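Local atomic coordinates of apical membrane antigen AMA1 (PDB entry 4YIV), a protein that plays an essential part in host-cell invasion by Toxoplasma gondii, as a microneme protein of the moving junction between parasite and host cell. Residues A[247-250]-A[254-257]; A[302-305]-A[311-314]; A[88-91]-A[97-100]. One frame throughout, in Å; residues are numbered along the deposited sequence.

Contact 1 (A[247-250]-A[254-257]); sequences LDYT and DTVI
Thr255 hooks its hydroxyl onto the backbone of Tyr249, and this one hydrogen bond, 2.6 Å from Thr255 OG1 to Tyr249 O, is the polar link between residues 247-250 and 254-257. Its direction is defined, with the threonine as donor. The hydroxyl approaches well off the end of the carbonyl, at a C=O...donor angle of 127°, and stands 31° out of the carbonyl plane. With chi1 at -62°, OG1 lies beside the threonine's own N, while the methyl is directed opposite that N. CG2 of Thr255 flanks the same carbonyl, 3.5 Å from Tyr249 O, and also touches Tyr249 CB. Only the base of that tyrosine takes part: its ring is led off between strands, against Phe238, Tyr300, Ser316 and Pro320, and its hydroxyl makes a weak hydrogen bond to Gln318 O.

A second, purely apolar touch lies further along, where CG2 of Thr250 meets CD1 of Ile257 at 4.2 Å. The isoleucine chain is extended to its terminal methyl, which brings CD1 to the contact. What orients Thr250 is Asp248. Its OD1 accepts twice from the same residue: from Thr250 OG1 at 2.5 Å, through the syn lone pair, and from Thr250 N at 2.8 Å, on the anti side but tilted out of the carboxylate plane. The OG1 bond holds the side-chain rotation, with CG2 turned to Ile257 and Tyr304, while the N bond closes the turn.

The bond from Thr250 N to Asp248 OD1 defines an Asx turn. It begins at the last residue of strand 245-248, edge of a three-stranded sheet, where the chain enters a short 3-10 segment and crosses to strand 256-259, the edge of the neighbouring five-stranded antiparallel sheet, consistent with the PAN-type domains of the AMA1 ectodomain.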
ATOM      1  N   LEU A 247      22.690  -4.272 -10.598  1.00 38.98           N
ATOM      2  CA  LEU A 247      22.378  -3.083 -11.392  1.00 36.12           C
ATOM      3  C   LEU A 247      21.198  -2.347 -10.759  1.00 33.14           C
ATOM      4  O   LEU A 247      20.076  -2.878 -10.707  1.00 29.82           O
ATOM      5  CB  LEU A 247      22.027  -3.441 -12.833  1.00 41.11           C
ATOM      6  CG  LEU A 247      22.954  -4.338 -13.663  1.00 47.99           C
ATOM      7  CD1 LEU A 247      22.683  -4.118 -15.124  1.00 41.75           C
ATOM      8  CD2 LEU A 247      24.381  -4.064 -13.371  1.00 48.13           C
ATOM      9  N   ASP A 248      21.432  -1.136 -10.288  1.00 35.05           N
ATOM     10  CA  ASP A 248      20.310  -0.375  -9.778  1.00 35.08           C
ATOM     11  C   ASP A 248      19.489   0.058 -10.981  1.00 35.82           C
ATOM     12  O   ASP A 248      19.954  -0.028 -12.111  1.00 34.28           O
ATOM     13  CB  ASP A 248      20.729   0.820  -8.935  1.00 31.31           C
ATOM     14  CG  ASP A 248      21.390   1.939  -9.735  1.00 39.16           C
ATOM     15  OD1 ASP A 248      20.701   2.655 -10.499  1.00 41.38           O
ATOM     16  OD2 ASP A 248      22.602   2.159  -9.536  1.00 47.46           O
ATOM     17  N   TYR A 249      18.276   0.543 -10.726  1.00 32.68           N
ATOM     18  CA  TYR A 249      17.337   0.770 -11.803  1.00 31.67           C
ATOM     19  C   TYR A 249      17.831   1.759 -12.867  1.00 31.86           C
ATOM     20  O   TYR A 249      17.392   1.686 -14.014  1.00 32.87           O
ATOM     21  CB  TYR A 249      16.021   1.269 -11.243  1.00 26.58           C
ATOM     22  CG  TYR A 249      15.220   0.288 -10.411  1.00 24.84           C
ATOM     23  CD1 TYR A 249      15.352  -1.087 -10.557  1.00 23.80           C
ATOM     24  CD2 TYR A 249      14.281   0.766  -9.497  1.00 26.24           C
ATOM     25  CE1 TYR A 249      14.613  -1.945  -9.812  1.00 27.68           C
ATOM     26  CE2 TYR A 249      13.527  -0.089  -8.759  1.00 25.24           C
ATOM     27  CZ  TYR A 249      13.694  -1.427  -8.900  1.00 28.11           C
ATOM     28  OH  TYR A 249      12.902  -2.246  -8.141  1.00 27.73           O
ATOM     29  N   THR A 250      18.709   2.692 -12.513  1.00 32.89           N
ATOM     30  CA  THR A 250      19.115   3.698 -13.487  1.00 34.74           C
ATOM     31  C   THR A 250      19.893   3.063 -14.650  1.00 36.31           C
ATOM     32  O   THR A 250      20.109   3.706 -15.667  1.00 35.70           O
ATOM     33  CB  THR A 250      19.974   4.812 -12.871  1.00 36.22           C
ATOM     34  OG1 THR A 250      21.201   4.265 -12.365  1.00 36.58           O
ATOM     35  CG2 THR A 250      19.209   5.542 -11.787  1.00 33.76           C
ATOM     36  N   ASP A 254      14.233  -0.064 -19.363  1.00 33.74           N
ATOM     37  CA  ASP A 254      12.814   0.242 -19.195  1.00 35.01           C
ATOM     38  C   ASP A 254      12.534   1.043 -17.911  1.00 36.35           C
ATOM     39  O   ASP A 254      11.383   1.228 -17.524  1.00 32.01           O
ATOM     40  CB  ASP A 254      11.990  -1.043 -19.202  1.00 35.36           C
ATOM     41  CG  ASP A 254      12.331  -1.966 -18.044  1.00 47.83           C
ATOM     42  OD1 ASP A 254      13.495  -1.947 -17.572  1.00 44.76           O
ATOM     43  OD2 ASP A 254      11.431  -2.717 -17.604  1.00 57.00           O
ATOM     44  N   THR A 255      13.576   1.529 -17.251  1.00 29.55           N
ATOM     45  CA  THR A 255      13.360   2.419 -16.116  1.00 27.30           C
ATOM     46  C   THR A 255      12.920   3.820 -16.531  1.00 26.11           C
ATOM     47  O   THR A 255      13.446   4.417 -17.455  1.00 29.47           O
ATOM     48  CB  THR A 255      14.642   2.504 -15.248  1.00 28.39           C
ATOM     49  OG1 THR A 255      14.913   1.187 -14.748  1.00 27.60           O
ATOM     50  CG2 THR A 255      14.439   3.477 -14.082  1.00 27.74           C
ATOM     51  N   VAL A 256      11.905   4.331 -15.851  1.00 24.11           N
ATOM     52  CA  VAL A 256      11.484   5.681 -16.007  1.00 25.68           C
ATOM     53  C   VAL A 256      12.271   6.511 -14.998  1.00 28.41           C
ATOM     54  O   VAL A 256      12.220   6.240 -13.791  1.00 28.95           O
ATOM     55  CB  VAL A 256       9.944   5.831 -15.770  1.00 24.31           C
ATOM     56  CG1 VAL A 256       9.515   7.279 -15.850  1.00 28.72           C
ATOM     57  CG2 VAL A 256       9.158   4.981 -16.782  1.00 26.58           C
ATOM     58  N   ILE A 257      12.942   7.553 -15.474  1.00 28.20           N
ATOM     59  CA  ILE A 257      13.638   8.500 -14.590  1.00 28.02           C
ATOM     60  C   ILE A 257      13.036   9.887 -14.722  1.00 31.06           C
ATOM     61  O   ILE A 257      12.959  10.410 -15.820  1.00 31.20           O
ATOM     62  CB  ILE A 257      15.163   8.567 -14.918  1.00 29.60           C
ATOM     63  CG1 ILE A 257      15.815   7.201 -14.715  1.00 28.33           C
ATOM     64  CG2 ILE A 257      15.856   9.654 -14.071  1.00 32.98           C
ATOM     65  CD1 ILE A 257      17.247   7.116 -15.161  1.00 36.27           C
TER

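Contact 2 (A[302-305]-A[311-314]); sequences FYYV and GKCA
Four backbone hydrogen bonds join Phe302 to Ala314 and Tyr304 to Lys312, two for each pair, as expected of antiparallel hydrogen-bonded pairs. Phe302 N reaches Ala314 O at 2.9 Å, and Tyr304 N reaches Lys312 O at 3.0 Å; the return bonds have similar lengths. Tyr303 and Cys313 form the non-hydrogen-bonded pair between them, their CA atoms 4.6 Å apart. Weaker CA-H...O contacts supplement these bonds, among them Tyr303 CA to Lys312 O at 3.3 Å.

The CH-pi contact is made on the face carrying Phe302, Tyr304, Lys312 and Ala314. Ala314 CB sits over one face of the Phe302 ring, 4.0 Å from its centroid and 17° off the normal. A chi1 of 55° places the Phe302 ring between its own N and carbonyl carbon, from where it leans over the partner strand.

Apolar packing continues beside it. Tyr304, with a similar first torsion, brings CE1 to 3.6 Å from Lys312 CB, and its ring and the lysine chain cross obliquely. Tyr304 CE1 also touches Ala314 CB at 4.0 Å. The lysine then runs on extended, carrying NZ to weak, long ion pairs with Asp306 and Glu310.

On the other face, Tyr303 lies along Gly311, OH of Tyr303 being 3.9 Å from Gly311 CA, while Cys313 is tied by a disulfide to Cys266 of helix 263-272. The chemistry thus implies a hairpin with a regular polar backbone, lined by aromatic and aliphatic groups on one face and covalently fastened to a helix on the other.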
ATOM      1  N   PHE A 302      13.233   4.688  -6.477  1.00 24.73           N
ATOM      2  CA  PHE A 302      14.049   5.425  -5.512  1.00 24.94           C
ATOM      3  C   PHE A 302      14.380   6.829  -5.906  1.00 28.87           C
ATOM      4  O   PHE A 302      14.501   7.191  -7.079  1.00 25.79           O
ATOM      5  CB  PHE A 302      15.362   4.678  -5.194  1.00 23.45           C
ATOM      6  CG  PHE A 302      16.216   4.331  -6.400  1.00 25.15           C
ATOM      7  CD1 PHE A 302      17.137   5.244  -6.926  1.00 26.92           C
ATOM      8  CD2 PHE A 302      16.112   3.071  -6.993  1.00 26.72           C
ATOM      9  CE1 PHE A 302      17.949   4.884  -8.023  1.00 25.23           C
ATOM     10  CE2 PHE A 302      16.925   2.706  -8.068  1.00 26.41           C
ATOM     11  CZ  PHE A 302      17.840   3.616  -8.578  1.00 27.24           C
ATOM     12  N   TYR A 303      14.489   7.627  -4.857  1.00 26.15           N
ATOM     13  CA  TYR A 303      15.031   8.945  -4.941  1.00 27.58           C
ATOM     14  C   TYR A 303      16.553   8.855  -4.928  1.00 28.05           C
ATOM     15  O   TYR A 303      17.123   8.033  -4.209  1.00 25.65           O
ATOM     16  CB  TYR A 303      14.530   9.760  -3.780  1.00 28.11           C
ATOM     17  CG  TYR A 303      15.159  11.098  -3.725  1.00 28.30           C
ATOM     18  CD1 TYR A 303      16.355  11.280  -3.049  1.00 33.08           C
ATOM     19  CD2 TYR A 303      14.572  12.186  -4.345  1.00 31.88           C
ATOM     20  CE1 TYR A 303      16.949  12.497  -2.992  1.00 34.82           C
ATOM     21  CE2 TYR A 303      15.175  13.421  -4.300  1.00 33.22           C
ATOM     22  CZ  TYR A 303      16.364  13.562  -3.605  1.00 34.43           C
ATOM     23  OH  TYR A 303      17.005  14.769  -3.519  1.00 33.90           O
ATOM     24  N   TYR A 304      17.205   9.675  -5.743  1.00 27.48           N
ATOM     25  CA  TYR A 304      18.658   9.782  -5.731  1.00 29.00           C
ATOM     26  C   TYR A 304      19.019  11.153  -6.270  1.00 33.71           C
ATOM     27  O   TYR A 304      18.154  11.890  -6.721  1.00 32.14           O
ATOM     28  CB  TYR A 304      19.322   8.677  -6.555  1.00 30.23           C
ATOM     29  CG  TYR A 304      19.086   8.773  -8.057  1.00 33.03           C
ATOM     30  CD1 TYR A 304      17.853   8.459  -8.613  1.00 32.60           C
ATOM     31  CD2 TYR A 304      20.097   9.173  -8.903  1.00 32.43           C
ATOM     32  CE1 TYR A 304      17.638   8.549  -9.972  1.00 31.10           C
ATOM     33  CE2 TYR A 304      19.905   9.266 -10.265  1.00 37.41           C
ATOM     34  CZ  TYR A 304      18.679   8.954 -10.801  1.00 38.30           C
ATOM     35  OH  TYR A 304      18.497   9.046 -12.162  1.00 37.16           O
ATOM     36  N   VAL A 305      20.304  11.486  -6.202  1.00 35.13           N
ATOM     37  CA  VAL A 305      20.789  12.777  -6.644  1.00 36.96           C
ATOM     38  C   VAL A 305      21.736  12.534  -7.802  1.00 40.34           C
ATOM     39  O   VAL A 305      22.680  11.754  -7.700  1.00 39.38           O
ATOM     40  CB  VAL A 305      21.492  13.536  -5.519  1.00 43.41           C
ATOM     41  CG1 VAL A 305      22.053  14.859  -6.043  1.00 43.09           C
ATOM     42  CG2 VAL A 305      20.511  13.791  -4.388  1.00 40.00           C
ATOM     43  N   GLY A 311      17.672  16.348  -7.920  1.00 36.76           N
ATOM     44  CA  GLY A 311      16.964  15.213  -7.346  1.00 35.06           C
ATOM     45  C   GLY A 311      16.224  14.486  -8.464  1.00 33.96           C
ATOM     46  O   GLY A 311      15.598  15.132  -9.303  1.00 35.12           O
ATOM     47  N   LYS A 312      16.304  13.159  -8.485  1.00 32.59           N
ATOM     48  CA  LYS A 312      15.599  12.359  -9.497  1.00 32.68           C
ATOM     49  C   LYS A 312      14.898  11.149  -8.880  1.00 32.51           C
ATOM     50  O   LYS A 312      15.216  10.722  -7.767  1.00 30.58           O
ATOM     51  CB  LYS A 312      16.575  11.923 -10.596  1.00 37.05           C
ATOM     52  CG  LYS A 312      17.013  13.133 -11.434  1.00 40.55           C
ATOM     53  CD  LYS A 312      17.840  12.752 -12.625  1.00 49.40           C
ATOM     54  CE  LYS A 312      18.124  13.963 -13.517  1.00 50.37           C
ATOM     55  NZ  LYS A 312      18.883  13.519 -14.719  1.00 59.83           N
ATOM     56  N   CYS A 313      13.952  10.614  -9.611  1.00 27.12           N
ATOM     57  CA  CYS A 313      13.204   9.481  -9.169  1.00 27.67           C
ATOM     58  C   CYS A 313      13.241   8.415 -10.221  1.00 29.73           C
ATOM     59  O   CYS A 313      12.824   8.648 -11.302  1.00 30.00           O
ATOM     60  CB  CYS A 313      11.769   9.867  -8.876  1.00 28.08           C
ATOM     61  SG  CYS A 313      10.784   8.547  -8.187  1.00 27.81           S
ATOM     62  N   ALA A 314      13.772   7.260  -9.877  1.00 25.96           N
ATOM     63  CA  ALA A 314      13.837   6.134 -10.798  1.00 27.95           C
ATOM     64  C   ALA A 314      12.771   5.132 -10.465  1.00 26.69           C
ATOM     65  O   ALA A 314      12.733   4.621  -9.341  1.00 28.06           O
ATOM     66  CB  ALA A 314      15.179   5.473 -10.751  1.00 28.10           C
TER

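Contact 3 (A[88-91]-A[97-100])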
ATOM      1  N   LYS A  88     -32.520   9.555   3.806  1.00 41.16           N
ATOM      2  CA  LYS A  88     -32.982  10.888   4.159  1.00 40.95           C
ATOM      3  C   LYS A  88     -31.903  11.943   3.932  1.00 41.15           C
ATOM      4  O   LYS A  88     -32.195  13.049   3.493  1.00 40.24           O
ATOM      5  CB  LYS A  88     -33.451  10.926   5.621  1.00 49.07           C
ATOM      6  CG  LYS A  88     -33.814  12.328   6.095  1.00 57.52           C
ATOM      7  CD  LYS A  88     -34.767  12.302   7.289  1.00 67.12           C
ATOM      8  CE  LYS A  88     -35.035  13.723   7.802  1.00 72.98           C
ATOM      9  NZ  LYS A  88     -35.850  13.741   9.053  1.00 85.03           N
ATOM     10  N   GLU A  89     -30.651  11.613   4.219  1.00 35.60           N
ATOM     11  CA  GLU A  89     -29.571  12.564   3.965  1.00 37.09           C
ATOM     12  C   GLU A  89     -29.408  12.841   2.473  1.00 32.50           C
ATOM     13  O   GLU A  89     -29.100  13.967   2.063  1.00 33.84           O
ATOM     14  CB  GLU A  89     -28.261  12.044   4.557  1.00 33.65           C
ATOM     15  CG  GLU A  89     -28.270  12.148   6.050  1.00 37.77           C
ATOM     16  CD  GLU A  89     -27.155  11.364   6.730  1.00 41.92           C
ATOM     17  OE1 GLU A  89     -26.796  11.719   7.871  1.00 43.43           O
ATOM     18  OE2 GLU A  89     -26.662  10.381   6.138  1.00 36.75           O
ATOM     19  N   TYR A  90     -29.609  11.807   1.666  1.00 30.75           N
ATOM     20  CA  TYR A  90     -29.483  11.926   0.212  1.00 29.91           C
ATOM     21  C   TYR A  90     -30.637  12.772  -0.336  1.00 35.34           C
ATOM     22  O   TYR A  90     -30.455  13.621  -1.212  1.00 34.79           O
ATOM     23  CB  TYR A  90     -29.499  10.560  -0.408  1.00 30.70           C
ATOM     24  CG  TYR A  90     -29.342  10.494  -1.890  1.00 27.84           C
ATOM     25  CD1 TYR A  90     -28.674  11.477  -2.614  1.00 31.71           C
ATOM     26  CD2 TYR A  90     -29.858   9.405  -2.577  1.00 36.22           C
ATOM     27  CE1 TYR A  90     -28.541  11.360  -3.999  1.00 28.95           C
ATOM     28  CE2 TYR A  90     -29.725   9.277  -3.934  1.00 33.58           C
ATOM     29  CZ  TYR A  90     -29.066  10.248  -4.647  1.00 33.07           C
ATOM     30  OH  TYR A  90     -28.971  10.092  -6.022  1.00 34.79           O
ATOM     31  N   LYS A  91     -31.834  12.524   0.170  1.00 37.45           N
ATOM     32  CA  LYS A  91     -32.961  13.355  -0.243  1.00 41.89           C
ATOM     33  C   LYS A  91     -32.687  14.809   0.130  1.00 39.39           C
ATOM     34  O   LYS A  91     -32.926  15.690  -0.679  1.00 40.61           O
ATOM     35  CB  LYS A  91     -34.268  12.869   0.364  1.00 43.11           C
ATOM     36  CG  LYS A  91     -35.140  12.155  -0.664  1.00 59.39           C
ATOM     37  CD  LYS A  91     -35.929  11.010  -0.046  1.00 72.11           C
ATOM     38  CE  LYS A  91     -36.483  10.065  -1.107  1.00 75.75           C
ATOM     39  NZ  LYS A  91     -37.192   8.904  -0.479  1.00 82.45           N
ATOM     40  N   LEU A  97     -24.540  11.796  -4.165  1.00 26.28           N
ATOM     41  CA  LEU A  97     -24.580  11.221  -2.831  1.00 26.33           C
ATOM     42  C   LEU A  97     -23.666  12.008  -1.919  1.00 24.53           C
ATOM     43  O   LEU A  97     -22.532  12.329  -2.290  1.00 26.42           O
ATOM     44  CB  LEU A  97     -24.152   9.752  -2.869  1.00 28.07           C
ATOM     45  CG  LEU A  97     -25.114   8.818  -3.595  1.00 33.44           C
ATOM     46  CD1 LEU A  97     -24.371   7.574  -4.034  1.00 32.81           C
ATOM     47  CD2 LEU A  97     -26.295   8.461  -2.698  1.00 31.03           C
ATOM     48  N   PRO A  98     -24.162  12.376  -0.731  1.00 24.96           N
ATOM     49  CA  PRO A  98     -23.266  13.000   0.230  1.00 22.45           C
ATOM     50  C   PRO A  98     -22.528  11.909   1.053  1.00 26.51           C
ATOM     51  O   PRO A  98     -22.581  10.720   0.710  1.00 26.06           O
ATOM     52  CB  PRO A  98     -24.225  13.829   1.102  1.00 27.30           C
ATOM     53  CG  PRO A  98     -25.492  12.988   1.119  1.00 27.92           C
ATOM     54  CD  PRO A  98     -25.541  12.251  -0.213  1.00 28.82           C
ATOM     55  N   GLY A  99     -21.850  12.317   2.110  1.00 26.77           N
ATOM     56  CA  GLY A  99     -21.236  11.364   3.034  1.00 27.03           C
ATOM     57  C   GLY A  99     -19.953  10.757   2.469  1.00 23.55           C
ATOM     58  O   GLY A  99     -19.285  11.349   1.604  1.00 23.03           O
ATOM     59  N   GLY A 100     -19.594   9.570   2.964  1.00 24.09           N
ATOM     60  CA  GLY A 100     -18.379   8.909   2.517  1.00 22.69           C
ATOM     61  C   GLY A 100     -18.585   7.427   2.322  1.00 23.37           C
ATOM     62  O   GLY A 100     -19.649   6.976   1.849  1.00 22.74           O
TER
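One methyl of Leu97 sits squarely on the ring of Tyr90, and this is the tight heart of the contact. CD2 of Leu97 lies 3.5 Å from the centroid of the Tyr90 ring and only 4° off its normal, a CH-pi contact over the centre of the face. The evenness of the approach supports this: CD2 of Leu97 is 3.7 Å from both CD2 and CE2 of Tyr90, and hardly further from the other ring carbons. A chi1 of -178° carries the tyrosine ring away from its own N, along the side of the helix that meets the loop. Leu97 comes over it at a slant, leading with that single branch.

Pro98 closes the packing at the root of the tyrosine. Its CD is 4.0 Å from Tyr90 CA and equally far from Tyr90 CD1, and the two side chains meet at about a right angle. The same proline ring reaches back to the preceding residue, CG of Pro98 lying 3.9 Å from Glu89 O.

Beyond the proline the contact thins out. Glu89 is exposed, and its side chain comes no nearer than 4.5 Å to residues 97-100. Its OE2 accepts instead from Thr86 N, just before the helix, and bonds a glycerol probably left from crystallisation. Tyr90 OH is likewise engaged elsewhere, by Asn95 OD1, in the residues between the two segments.

The contact folds the loop after helix 87-93 back against that helix. Thr194 flanks both Tyr90 and Leu97, Trp195 also packs on Leu97, and Tyr76 lies on Pro98. Gln70 NE2 binds Leu97 O and Gly99 O, holding the loop on its way to strand 116-117.

How the contacts relate
Contacts 1 and 2 form one cluster, their centres 10 Å apart, whereas contact 3 lies 47 Å from contact 1 and 44 Å from contact 2, centre to centre, and touches neither. Strands 256-259 and 311-316 are neighbours in one sheet, and the aromatic rings of contact 2 pack against residues of contact 1: Tyr304 CZ lies 3.6 Å from Thr250 CG2, and Phe302 CE2 lies 3.6 Å from Tyr249 CD2. The protein-attached glycan comes within about 9 Å of the Tyr249 side chain, while a cadmium ion is about 13 Å from that of Tyr90. Contacts 1 and 3 occupy opposite sides of the chain's centre.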